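Local coordinates for mitochondrial antiviral signaling protein (MAVS) (Equus caballus, PDB 4O9L) that probably relays antiviral innate immune signals by assembling into prion-like filaments through its caspase recruitment domain, at residues Leu34-Leu45 with Glu60-Trp71. The protein carries 1 engineered substitution. Residues are numbered along the deposited sequence; the frame is centred on the assembly and turned at random.
Sequences LSCLTTSDQDRL and ELFTSLRRRNGW
Asp41 does two jobs at once: it closes the capping box at the start of one helix and receives Arg68 from the other segment. Arg68 grips it side-on. Arg68 NE donates to Asp41 OD2 at 2.6 Å, and Arg68 NH1 donates to Asp41 OD1 at 2.8 Å, each on a syn lone pair. The carboxylate and guanidinium planes are only 12° apart. Thr38 N also donates to Asp41 OD2, from above the carboxylate plane, and Thr38 OG1 accepts from Asp41 N. Together these bonds should fix the rotation of the carboxylate and favour its charged form. Arg68 bends at its second torsion, which lays CB and CG against the carbonyl oxygen of Cys36 before the guanidinium meets Asp41.

A second polar group lies further along the helices. Arg44 NH2 donates to Ser64 OG at 2.9 Å, nearly straight and close to the guanidinium plane. Arg44 NH1 bonds Glu60 OE2 on the anti side, tilted out of the carboxylate plane, with the two flat groups turned 78° apart. Glu60 OE2 also forms a longer salt bridge with Arg67 NH1, so one carboxylate probably offsets both arginines. Ser64 OG in turn donates to the carbonyl oxygen of Glu60.

Beside these charges runs an apolar layer. Leu61 CD1 takes Leu45 CD1 at 3.7 Å and meets Leu34 tip to tip. Leu65 CD2 touches Leu37 CD2 and Cys36 SG, the latter at 3.5 Å. Cys36 SG sits between its own backbone N and carbonyl carbon, and from there also reaches Trp71 CA.

The two helical pieces are nearly antiparallel, at 169°, yet both belong to the 39-66 range, which turns back on itself within this death-fold helical bundle. Leu31 touches Leu37, Leu45 and Leu61, Leu34 packs on helix 71-81, and Trp71 touches Phe12 of helix 6-17.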
ATOM      1  N   LEU A  34       0.530  -8.189  -2.557  1.00  3.59           N
ATOM      2  CA  LEU A  34       0.773  -7.032  -3.414  1.00  3.44           C
ATOM      3  C   LEU A  34       1.564  -7.454  -4.643  1.00  3.78           C
ATOM      4  O   LEU A  34       2.790  -7.335  -4.670  1.00  6.66           O
ATOM      5  CB  LEU A  34       1.522  -5.942  -2.630  1.00  3.25           C
ATOM      6  CG  LEU A  34       0.722  -5.372  -1.446  1.00  3.01           C
ATOM      7  CD1 LEU A  34       1.626  -4.653  -0.444  1.00  4.78           C
ATOM      8  CD2 LEU A  34      -0.370  -4.420  -1.930  1.00  5.20           C
ATOM      9  N   SER A  35       0.861  -7.955  -5.655  1.00  3.96           N
ATOM     10  CA  SER A  35       1.493  -8.537  -6.840  1.00  4.43           C
ATOM     11  C   SER A  35       2.289  -7.527  -7.670  1.00  4.48           C
ATOM     12  O   SER A  35       3.023  -7.910  -8.584  1.00  4.96           O
ATOM     13  CB  SER A  35       0.445  -9.256  -7.710  1.00  4.81           C
ATOM     14  OG  SER A  35      -0.559  -8.353  -8.174  1.00  4.38           O
ATOM     15  N   CYS A  36       2.144  -6.238  -7.363  1.00  4.10           N
ATOM     16  CA  CYS A  36       2.856  -5.210  -8.111  1.00  4.23           C
ATOM     17  C   CYS A  36       4.280  -5.053  -7.619  1.00  8.53           C
ATOM     18  O   CYS A  36       5.106  -4.492  -8.321  1.00  5.92           O
ATOM     19  CB  CYS A  36       2.140  -3.859  -8.052  1.00  3.87           C
ATOM     20  SG  CYS A  36       2.079  -3.129  -6.402  1.00  7.31           S
ATOM     21  N   LEU A  37       4.563  -5.557  -6.417  1.00  7.69           N
ATOM     22  CA  LEU A  37       5.924  -5.526  -5.882  1.00  6.40           C
ATOM     23  C   LEU A  37       6.802  -6.582  -6.564  1.00 11.29           C
ATOM     24  O   LEU A  37       6.331  -7.666  -6.920  1.00 11.10           O
ATOM     25  CB  LEU A  37       5.910  -5.751  -4.359  1.00  5.21           C
ATOM     26  CG  LEU A  37       5.132  -4.701  -3.565  1.00  4.60           C
ATOM     27  CD1 LEU A  37       5.156  -4.993  -2.065  1.00  7.18           C
ATOM     28  CD2 LEU A  37       5.734  -3.319  -3.842  1.00 11.34           C
ATOM     29  N   THR A  38       8.080  -6.263  -6.760  1.00  8.27           N
ATOM     30  CA  THR A  38       9.026  -7.245  -7.287  1.00 13.70           C
ATOM     31  C   THR A  38       9.519  -8.133  -6.153  1.00 19.94           C
ATOM     32  O   THR A  38       9.341  -7.797  -4.972  1.00  5.83           O
ATOM     33  CB  THR A  38      10.215  -6.568  -7.977  1.00 15.79           C
ATOM     34  OG1 THR A  38      10.886  -5.727  -7.034  1.00 15.33           O
ATOM     35  CG2 THR A  38       9.728  -5.720  -9.153  1.00 10.02           C
ATOM     36  N   THR A  39      10.123  -9.270  -6.497  1.00 17.82           N
ATOM     37  CA  THR A  39      10.675 -10.160  -5.476  1.00 18.76           C
ATOM     38  C   THR A  39      11.726  -9.418  -4.662  1.00 14.91           C
ATOM     39  O   THR A  39      11.823  -9.598  -3.448  1.00 16.24           O
ATOM     40  CB  THR A  39      11.303 -11.421  -6.086  1.00 28.74           C
ATOM     41  OG1 THR A  39      12.058 -11.059  -7.251  1.00 35.94           O
ATOM     42  CG2 THR A  39      10.220 -12.417  -6.477  1.00 23.90           C
ATOM     43  N   SER A  40      12.496  -8.572  -5.343  1.00 14.81           N
ATOM     44  CA  SER A  40      13.468  -7.704  -4.692  1.00 17.04           C
ATOM     45  C   SER A  40      12.813  -6.721  -3.716  1.00 16.29           C
ATOM     46  O   SER A  40      13.321  -6.510  -2.605  1.00 14.11           O
ATOM     47  CB  SER A  40      14.283  -6.941  -5.733  1.00 20.71           C
ATOM     48  OG  SER A  40      15.062  -5.931  -5.116  1.00 25.07           O
ATOM     49  N   ASP A  41      11.695  -6.119  -4.134  1.00 14.44           N
ATOM     50  CA  ASP A  41      10.901  -5.258  -3.256  1.00 10.98           C
ATOM     51  C   ASP A  41      10.477  -6.031  -2.001  1.00 10.09           C
ATOM     52  O   ASP A  41      10.631  -5.546  -0.876  1.00  7.55           O
ATOM     53  CB  ASP A  41       9.622  -4.786  -3.962  1.00 13.68           C
ATOM     54  CG  ASP A  41       9.879  -3.777  -5.069  1.00 16.07           C
ATOM     55  OD1 ASP A  41      10.983  -3.188  -5.130  1.00 18.98           O
ATOM     56  OD2 ASP A  41       8.942  -3.575  -5.875  1.00 14.30           O
ATOM     57  N   GLN A  42       9.916  -7.220  -2.213  1.00  5.26           N
ATOM     58  CA  GLN A  42       9.437  -8.063  -1.124  1.00  5.05           C
ATOM     59  C   GLN A  42      10.567  -8.321  -0.146  1.00  8.51           C
ATOM     60  O   GLN A  42      10.404  -8.136   1.058  1.00  4.97           O
ATOM     61  CB  GLN A  42       8.923  -9.399  -1.664  1.00 15.85           C
ATOM     62  CG  GLN A  42       7.741  -9.288  -2.609  1.00 17.79           C
ATOM     63  CD  GLN A  42       6.423  -9.181  -1.874  1.00 18.79           C
ATOM     64  OE1 GLN A  42       6.391  -9.118  -0.644  1.00 25.16           O
ATOM     65  NE2 GLN A  42       5.320  -9.173  -2.626  1.00 15.33           N
ATOM     66  N   ASP A  43      11.711  -8.743  -0.680  1.00  5.81           N
ATOM     67  CA  ASP A  43      12.878  -9.070   0.139  1.00 14.00           C
ATOM     68  C   ASP A  43      13.285  -7.890   1.005  1.00 10.66           C
ATOM     69  O   ASP A  43      13.482  -8.032   2.204  1.00  5.74           O
ATOM     70  CB  ASP A  43      14.061  -9.493  -0.742  1.00 13.70           C
ATOM     71  CG  ASP A  43      13.872 -10.870  -1.355  1.00 21.00           C
ATOM     72  OD1 ASP A  43      12.999 -11.623  -0.871  1.00 24.79           O
ATOM     73  OD2 ASP A  43      14.612 -11.203  -2.308  1.00 24.17           O
ATOM     74  N   ARG A  44      13.402  -6.726   0.377  1.00  9.72           N
ATOM     75  CA  ARG A  44      13.807  -5.507   1.068  1.00  7.81           C
ATOM     76  C   ARG A  44      12.798  -5.064   2.131  1.00  5.23           C
ATOM     77  O   ARG A  44      13.174  -4.649   3.233  1.00  5.20           O
ATOM     78  CB  ARG A  44      14.030  -4.381   0.055  1.00  6.89           C
ATOM     79  CG  ARG A  44      14.347  -3.058   0.694  1.00  7.45           C
ATOM     80  CD  ARG A  44      14.648  -1.981  -0.339  1.00  7.04           C
ATOM     81  NE  ARG A  44      13.513  -1.712  -1.222  1.00  6.10           N
ATOM     82  CZ  ARG A  44      12.487  -0.914  -0.923  1.00  8.19           C
ATOM     83  NH1 ARG A  44      12.429  -0.302   0.256  1.00  8.73           N
ATOM     84  NH2 ARG A  44      11.507  -0.734  -1.803  1.00  6.27           N
ATOM     85  N   LEU A  45      11.513  -5.152   1.809  1.00  6.14           N
ATOM     86  CA  LEU A  45      10.483  -4.739   2.754  1.00  4.43           C
ATOM     87  C   LEU A  45      10.354  -5.689   3.964  1.00  5.16           C
ATOM     88  O   LEU A  45      10.106  -5.232   5.079  1.00  4.20           O
ATOM     89  CB  LEU A  45       9.139  -4.515   2.045  1.00  4.13           C
ATOM     90  CG  LEU A  45       9.104  -3.276   1.138  1.00  4.18           C
ATOM     91  CD1 LEU A  45       7.888  -3.323   0.205  1.00  3.95           C
ATOM     92  CD2 LEU A  45       9.082  -1.987   1.965  1.00  4.14           C
ATOM     93  N   GLU A  60       7.266   3.242   4.380  1.00  4.52           N
ATOM     94  CA  GLU A  60       8.127   2.828   3.283  1.00  4.57           C
ATOM     95  C   GLU A  60       7.352   1.995   2.258  1.00  4.21           C
ATOM     96  O   GLU A  60       7.603   2.075   1.052  1.00  5.50           O
ATOM     97  CB  GLU A  60       9.351   2.083   3.832  1.00  4.71           C
ATOM     98  CG  GLU A  60      10.297   1.528   2.772  1.00  4.88           C
ATOM     99  CD  GLU A  60      10.823   2.585   1.818  1.00  9.76           C
ATOM    100  OE1 GLU A  60      10.906   3.780   2.197  1.00 10.61           O
ATOM    101  OE2 GLU A  60      11.159   2.210   0.671  1.00 11.56           O
ATOM    102  N   LEU A  61       6.395   1.215   2.739  1.00  6.74           N
ATOM    103  CA  LEU A  61       5.571   0.391   1.857  1.00  7.26           C
ATOM    104  C   LEU A  61       4.797   1.244   0.840  1.00  5.22           C
ATOM    105  O   LEU A  61       4.754   0.927  -0.352  1.00  6.01           O
ATOM    106  CB  LEU A  61       4.603  -0.472   2.674  1.00  3.33           C
ATOM    107  CG  LEU A  61       3.621  -1.331   1.859  1.00  4.50           C
ATOM    108  CD1 LEU A  61       4.380  -2.263   0.915  1.00  7.22           C
ATOM    109  CD2 LEU A  61       2.691  -2.140   2.764  1.00  6.04           C
ATOM    110  N   PHE A  62       4.198   2.335   1.310  1.00  3.65           N
ATOM    111  CA  PHE A  62       3.393   3.174   0.420  1.00  3.68           C
ATOM    112  C   PHE A  62       4.247   3.872  -0.631  1.00  3.98           C
ATOM    113  O   PHE A  62       3.878   3.917  -1.812  1.00  4.12           O
ATOM    114  CB  PHE A  62       2.527   4.162   1.217  1.00  6.73           C
ATOM    115  CG  PHE A  62       1.381   3.500   1.961  1.00  8.30           C
ATOM    116  CD1 PHE A  62       0.506   2.637   1.296  1.00  3.27           C
ATOM    117  CD2 PHE A  62       1.185   3.731   3.320  1.00  9.90           C
ATOM    118  CE1 PHE A  62      -0.556   2.023   1.971  1.00  3.17           C
ATOM    119  CE2 PHE A  62       0.126   3.121   4.010  1.00  6.81           C
ATOM    120  CZ  PHE A  62      -0.740   2.262   3.333  1.00  5.14           C
ATOM    121  N   THR A  63       5.405   4.394  -0.230  1.00  4.35           N
ATOM    122  CA  THR A  63       6.287   5.018  -1.222  1.00  7.30           C
ATOM    123  C   THR A  63       6.879   3.962  -2.162  1.00  6.03           C
ATOM    124  O   THR A  63       7.142   4.240  -3.338  1.00  5.81           O
ATOM    125  CB  THR A  63       7.363   5.955  -0.588  1.00 11.02           C
ATOM    126  OG1 THR A  63       8.238   5.203   0.246  1.00 12.47           O
ATOM    127  CG2 THR A  63       6.700   7.014   0.263  1.00 14.04           C
ATOM    128  N   SER A  64       7.065   2.744  -1.660  1.00  4.47           N
ATOM    129  CA  SER A  64       7.508   1.650  -2.525  1.00  4.49           C
ATOM    130  C   SER A  64       6.425   1.266  -3.533  1.00  4.24           C
ATOM    131  O   SER A  64       6.713   1.033  -4.710  1.00  6.78           O
ATOM    132  CB  SER A  64       7.921   0.424  -1.704  1.00  5.86           C
ATOM    133  OG  SER A  64       9.097   0.702  -0.966  1.00  8.82           O
ATOM    134  N   LEU A  65       5.182   1.194  -3.066  1.00  3.85           N
ATOM    135  CA  LEU A  65       4.057   0.857  -3.938  1.00  5.14           C
ATOM    136  C   LEU A  65       3.931   1.879  -5.065  1.00  3.85           C
ATOM    137  O   LEU A  65       3.767   1.530  -6.231  1.00  4.20           O
ATOM    138  CB  LEU A  65       2.756   0.780  -3.124  1.00  3.28           C
ATOM    139  CG  LEU A  65       2.531  -0.494  -2.293  1.00  3.10           C
ATOM    140  CD1 LEU A  65       1.342  -0.314  -1.354  1.00  3.74           C
ATOM    141  CD2 LEU A  65       2.306  -1.707  -3.201  1.00  3.09           C
ATOM    142  N   ARG A  66       4.068   3.148  -4.704  1.00  4.04           N
ATOM    143  CA  ARG A  66       3.869   4.261  -5.626  1.00  4.31           C
ATOM    144  C   ARG A  66       4.800   4.224  -6.858  1.00  9.67           C
ATOM    145  O   ARG A  66       4.463   4.761  -7.920  1.00  5.45           O
ATOM    146  CB  ARG A  66       4.032   5.578  -4.846  1.00  4.59           C
ATOM    147  CG  ARG A  66       3.794   6.834  -5.650  1.00 16.07           C
ATOM    148  CD  ARG A  66       4.301   8.052  -4.908  1.00 22.89           C
ATOM    149  NE  ARG A  66       3.624   9.259  -5.365  1.00 36.09           N
ATOM    150  CZ  ARG A  66       3.855  10.473  -4.882  1.00 45.11           C
ATOM    151  NH1 ARG A  66       3.186  11.516  -5.361  1.00 48.52           N
ATOM    152  NH2 ARG A  66       4.755  10.640  -3.921  1.00 47.63           N
ATOM    153  N   ARG A  67       5.954   3.572  -6.719  1.00  4.94           N
ATOM    154  CA  ARG A  67       6.895   3.398  -7.827  1.00  5.45           C
ATOM    155  C   ARG A  67       6.489   2.279  -8.801  1.00  5.35           C
ATOM    156  O   ARG A  67       7.106   2.114  -9.856  1.00  9.11           O
ATOM    157  CB  ARG A  67       8.298   3.078  -7.289  1.00 12.46           C
ATOM    158  CG  ARG A  67       8.979   4.205  -6.519  1.00 19.56           C
ATOM    159  CD  ARG A  67      10.447   3.861  -6.161  1.00 16.63           C
ATOM    160  NE  ARG A  67      10.570   3.307  -4.813  1.00 22.50           N
ATOM    161  CZ  ARG A  67      10.674   4.047  -3.712  1.00 23.17           C
ATOM    162  NH1 ARG A  67      10.780   3.463  -2.518  1.00 23.91           N
ATOM    163  NH2 ARG A  67      10.676   5.372  -3.811  1.00 19.07           N
ATOM    164  N   ARG A  68       5.472   1.498  -8.455  1.00  4.83           N
ATOM    165  CA  ARG A  68       5.140   0.320  -9.264  1.00  4.83           C
ATOM    166  C   ARG A  68       3.824   0.442 -10.030  1.00  4.59           C
ATOM    167  O   ARG A  68       2.864   1.072  -9.564  1.00  4.24           O
ATOM    168  CB  ARG A  68       5.108  -0.947  -8.388  1.00  4.58           C
ATOM    169  CG  ARG A  68       6.429  -1.253  -7.662  1.00  4.84           C
ATOM    170  CD  ARG A  68       7.539  -1.627  -8.636  1.00  5.48           C
ATOM    171  NE  ARG A  68       8.792  -1.931  -7.936  1.00 12.38           N
ATOM    172  CZ  ARG A  68       9.920  -1.236  -8.068  1.00 18.06           C
ATOM    173  NH1 ARG A  68      11.008  -1.586  -7.381  1.00 15.23           N
ATOM    174  NH2 ARG A  68       9.969  -0.197  -8.899  1.00 15.47           N
ATOM    175  N   ASN A  69       3.786  -0.189 -11.199  1.00  4.86           N
ATOM    176  CA  ASN A  69       2.574  -0.286 -12.010  1.00  7.50           C
ATOM    177  C   ASN A  69       1.348  -0.763 -11.231  1.00  5.82           C
ATOM    178  O   ASN A  69       1.407  -1.783 -10.528  1.00  9.74           O
ATOM    179  CB  ASN A  69       2.822  -1.252 -13.185  1.00 12.74           C
ATOM    180  CG  ASN A  69       1.526  -1.675 -13.888  1.00 20.04           C
ATOM    181  OD1 ASN A  69       0.835  -2.621 -13.466  1.00 15.84           O
ATOM    182  ND2 ASN A  69       1.199  -0.982 -14.975  1.00 18.06           N
ATOM    183  N   GLY A  70       0.244  -0.023 -11.349  1.00  3.91           N
ATOM    184  CA  GLY A  70      -1.052  -0.473 -10.868  1.00  6.73           C
ATOM    185  C   GLY A  70      -1.163  -0.741  -9.376  1.00  6.43           C
ATOM    186  O   GLY A  70      -1.987  -1.557  -8.946  1.00  3.09           O
ATOM    187  N   TRP A  71      -0.341  -0.048  -8.590  1.00  5.30           N
ATOM    188  CA  TRP A  71      -0.284  -0.269  -7.150  1.00  5.10           C
ATOM    189  C   TRP A  71      -1.612  -0.024  -6.447  1.00  2.83           C
ATOM    190  O   TRP A  71      -1.898  -0.664  -5.437  1.00  2.71           O
ATOM    191  CB  TRP A  71       0.795   0.608  -6.506  1.00  3.23           C
ATOM    192  CG  TRP A  71       0.494   2.084  -6.537  1.00  3.30           C
ATOM    193  CD1 TRP A  71       0.840   2.969  -7.519  1.00  4.24           C
ATOM    194  CD2 TRP A  71      -0.169   2.852  -5.516  1.00  3.20           C
ATOM    195  NE1 TRP A  71       0.417   4.241  -7.182  1.00  4.18           N
ATOM    196  CE2 TRP A  71      -0.204   4.196  -5.963  1.00  3.76           C
ATOM    197  CE3 TRP A  71      -0.757   2.533  -4.286  1.00  3.89           C
ATOM    198  CZ2 TRP A  71      -0.792   5.216  -5.212  1.00  4.04           C
ATOM    199  CZ3 TRP A  71      -1.340   3.546  -3.539  1.00  3.27           C
ATOM    200  CH2 TRP A  71      -1.352   4.871  -4.004  1.00  3.49           C
TER